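Local coordinates for ESAT-6-like protein MAB_3113 (PDB 4I0X) that is of unknown function but, as a secreted WXG100-family protein, pairs with its partner MAB_3112 in the EsxEF complex, at residues Q36-A41 / Q60-W65. The protein carries 4 engineered substitutions. Residues are numbered along the deposited sequence; the frame is centred on the assembly and turned at random.
Sequences QLESRA and QAHKEW. Engineered in segment 60-65: Gln60 (natural residue Glu).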
loop_
_atom_site.group_PDB
_atom_site.type_symbol
_atom_site.label_atom_id
_atom_site.label_comp_id
_atom_site.label_asym_id
_atom_site.label_seq_id
_atom_site.Cartn_x
_atom_site.Cartn_y
_atom_site.Cartn_z
ATOM N N GLN B 36 -6.342 9.531 5.742
ATOM C CA GLN B 36 -6.980 9.846 7.020
ATOM C C GLN B 36 -5.901 10.098 8.084
ATOM O O GLN B 36 -5.988 11.025 8.895
ATOM C CB GLN B 36 -7.930 8.708 7.431
ATOM C CG GLN B 36 -8.559 8.958 8.759
ATOM C CD GLN B 36 -9.598 7.910 9.180
ATOM O OE1 GLN B 36 -10.089 7.107 8.372
ATOM N NE2 GLN B 36 -9.932 7.926 10.474
ATOM N N LEU B 37 -4.874 9.268 8.057
ATOM C CA LEU B 37 -3.738 9.389 8.964
ATOM C C LEU B 37 -3.006 10.715 8.757
ATOM O O LEU B 37 -2.739 11.435 9.722
ATOM C CB LEU B 37 -2.783 8.220 8.734
ATOM C CG LEU B 37 -1.510 8.168 9.571
ATOM C CD1 LEU B 37 -1.837 8.418 11.015
ATOM C CD2 LEU B 37 -0.843 6.810 9.382
ATOM N N GLU B 38 -2.692 11.039 7.500
ATOM C CA GLU B 38 -1.972 12.276 7.184
ATOM C C GLU B 38 -2.779 13.485 7.631
ATOM O O GLU B 38 -2.228 14.432 8.199
ATOM C CB GLU B 38 -1.682 12.394 5.681
ATOM C CG GLU B 38 -0.752 11.359 5.120
ATOM C CD GLU B 38 -0.638 11.378 3.574
ATOM O OE1 GLU B 38 -1.352 12.166 2.914
ATOM O OE2 GLU B 38 0.156 10.570 3.025
ATOM N N SER B 39 -4.084 13.453 7.368
ATOM C CA SER B 39 -4.963 14.546 7.716
ATOM C C SER B 39 -4.980 14.808 9.236
ATOM O O SER B 39 -4.932 15.966 9.681
ATOM C CB SER B 39 -6.371 14.247 7.161
ATOM O OG SER B 39 -7.372 15.025 7.777
ATOM N N ARG B 40 -5.052 13.753 10.042
ATOM C CA ARG B 40 -5.103 13.935 11.497
ATOM C C ARG B 40 -3.740 14.297 12.055
ATOM O O ARG B 40 -3.631 15.141 12.953
ATOM C CB ARG B 40 -5.670 12.694 12.188
ATOM C CG ARG B 40 -7.080 12.428 11.783
ATOM C CD ARG B 40 -7.464 11.027 12.110
ATOM N NE ARG B 40 -7.551 10.849 13.553
ATOM C CZ ARG B 40 -7.859 9.699 14.139
ATOM N NH1 ARG B 40 -8.114 8.628 13.394
ATOM N NH2 ARG B 40 -7.897 9.621 15.465
ATOM N N ALA B 41 -2.694 13.708 11.505
ATOM C CA ALA B 41 -1.341 14.002 11.975
ATOM C C ALA B 41 -0.882 15.396 11.567
ATOM O O ALA B 41 -0.217 16.092 12.341
ATOM C CB ALA B 41 -0.352 12.938 11.472
ATOM N N GLN B 60 9.552 11.827 8.372
ATOM C CA GLN B 60 10.320 10.725 7.801
ATOM C C GLN B 60 9.410 9.595 7.371
ATOM O O GLN B 60 9.558 9.080 6.280
ATOM C CB GLN B 60 11.311 10.186 8.835
ATOM C CG GLN B 60 12.560 9.587 8.260
ATOM C CD GLN B 60 13.698 10.601 8.170
ATOM O OE1 GLN B 60 13.941 11.374 9.102
ATOM N NE2 GLN B 60 14.404 10.592 7.049
ATOM N N ALA B 61 8.490 9.198 8.254
ATOM C CA ALA B 61 7.568 8.108 7.975
ATOM C C ALA B 61 6.681 8.514 6.811
ATOM O O ALA B 61 6.476 7.737 5.909
ATOM C CB ALA B 61 6.747 7.794 9.182
ATOM N N HIS B 62 6.207 9.756 6.826
ATOM C CA HIS B 62 5.339 10.255 5.778
ATOM C C HIS B 62 6.021 10.286 4.385
ATOM O O HIS B 62 5.419 9.948 3.368
ATOM C CB HIS B 62 4.827 11.641 6.153
ATOM C CG HIS B 62 4.134 12.341 5.031
ATOM N ND1 HIS B 62 4.791 13.184 4.159
ATOM C CD2 HIS B 62 2.849 12.290 4.607
ATOM C CE1 HIS B 62 3.937 13.635 3.255
ATOM N NE2 HIS B 62 2.751 13.106 3.505
ATOM N N LYS B 63 7.276 10.681 4.364
ATOM C CA LYS B 63 8.056 10.637 3.162
ATOM C C LYS B 63 8.102 9.190 2.665
ATOM O O LYS B 63 7.889 8.942 1.509
ATOM C CB LYS B 63 9.449 11.215 3.400
ATOM C CG LYS B 63 10.359 11.210 2.150
ATOM C CD LYS B 63 9.701 11.902 0.946
ATOM C CE LYS B 63 10.724 12.210 -0.175
ATOM N NZ LYS B 63 11.753 13.226 0.276
ATOM N N GLU B 64 8.342 8.232 3.554
ATOM C CA GLU B 64 8.489 6.852 3.115
ATOM C C GLU B 64 7.185 6.330 2.551
ATOM O O GLU B 64 7.162 5.718 1.477
ATOM C CB GLU B 64 8.977 5.946 4.248
ATOM C CG GLU B 64 10.376 6.226 4.653
ATOM C CD GLU B 64 10.721 5.670 6.014
ATOM O OE1 GLU B 64 11.773 6.072 6.578
ATOM O OE2 GLU B 64 9.944 4.825 6.513
ATOM N N TRP B 65 6.078 6.573 3.234
ATOM C CA TRP B 65 4.865 5.971 2.734
ATOM C C TRP B 65 4.292 6.638 1.506
ATOM O O TRP B 65 3.594 5.991 0.742
ATOM C CB TRP B 65 3.812 5.780 3.813
ATOM C CG TRP B 65 3.091 6.944 4.359
ATOM C CD1 TRP B 65 2.346 7.841 3.699
ATOM C CD2 TRP B 65 2.989 7.264 5.747
ATOM N NE1 TRP B 65 1.777 8.730 4.594
ATOM C CE2 TRP B 65 2.170 8.388 5.858
ATOM C CE3 TRP B 65 3.535 6.703 6.909
ATOM C CZ2 TRP B 65 1.882 8.979 7.081
ATOM C CZ3 TRP B 65 3.255 7.290 8.111
ATOM C CH2 TRP B 65 2.428 8.410 8.192
#
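Glu38 and Trp65 are joined by the one hydrogen bond that links these two helix segments. Trp65 NE1 donates to Glu38 OE2 at 2.9 Å, with an N-H...O angle of 151°. The acceptor oxygen lies in the indole plane and offers its anti lone pair, and carboxylate and ring are nearly coplanar. The Glu38 chain, extended beyond CG, is long enough to bring an acceptor to the indole while its methylenes pack: Glu38 CG meets the ring edge, 3.7 Å from Trp65 NE1. Tryptophan suits this place because its large ring spans toward the other helix and the N-H of this buried residue finds an acceptor.

The same carboxylate is flanked by His62, which packs against it without a hydrogen bond: Glu38 OE2 is 3.6 Å from His62 CD2. The two side chains cross at about a right angle, their planes steeply inclined. A flat, polar ring can pack against the carboxylate at this partly exposed side and, if protonated, would be expected to steady the negative charge. Trp65 CG sits between the backbone N and the carbonyl carbon (chi1 72°), and this turns the indole back over its own helix, with one face over the CA of His62.

The apolar part is made by Leu37, whose CD2 methyl lies 3.8 Å from Trp65 CH2. A branched aliphatic chain fits this apolar rim of the six-membered ring, beyond the N-H.

Helices 11-47 and 52-87 form the antiparallel helical hairpin of WXG100 proteins; the axes of the two segments come within 12.0 Å of each other, their directions 155° apart, a spacing bridged by long side chains. Trp65 also packs on Leu34 and Glu38 on Tyr58, while Leu37 reaches Leu63 of the MAB_3112 chain and Arg40 forms a salt bridge with Glu4 of that chain, placing the contact beside the heterodimer interface.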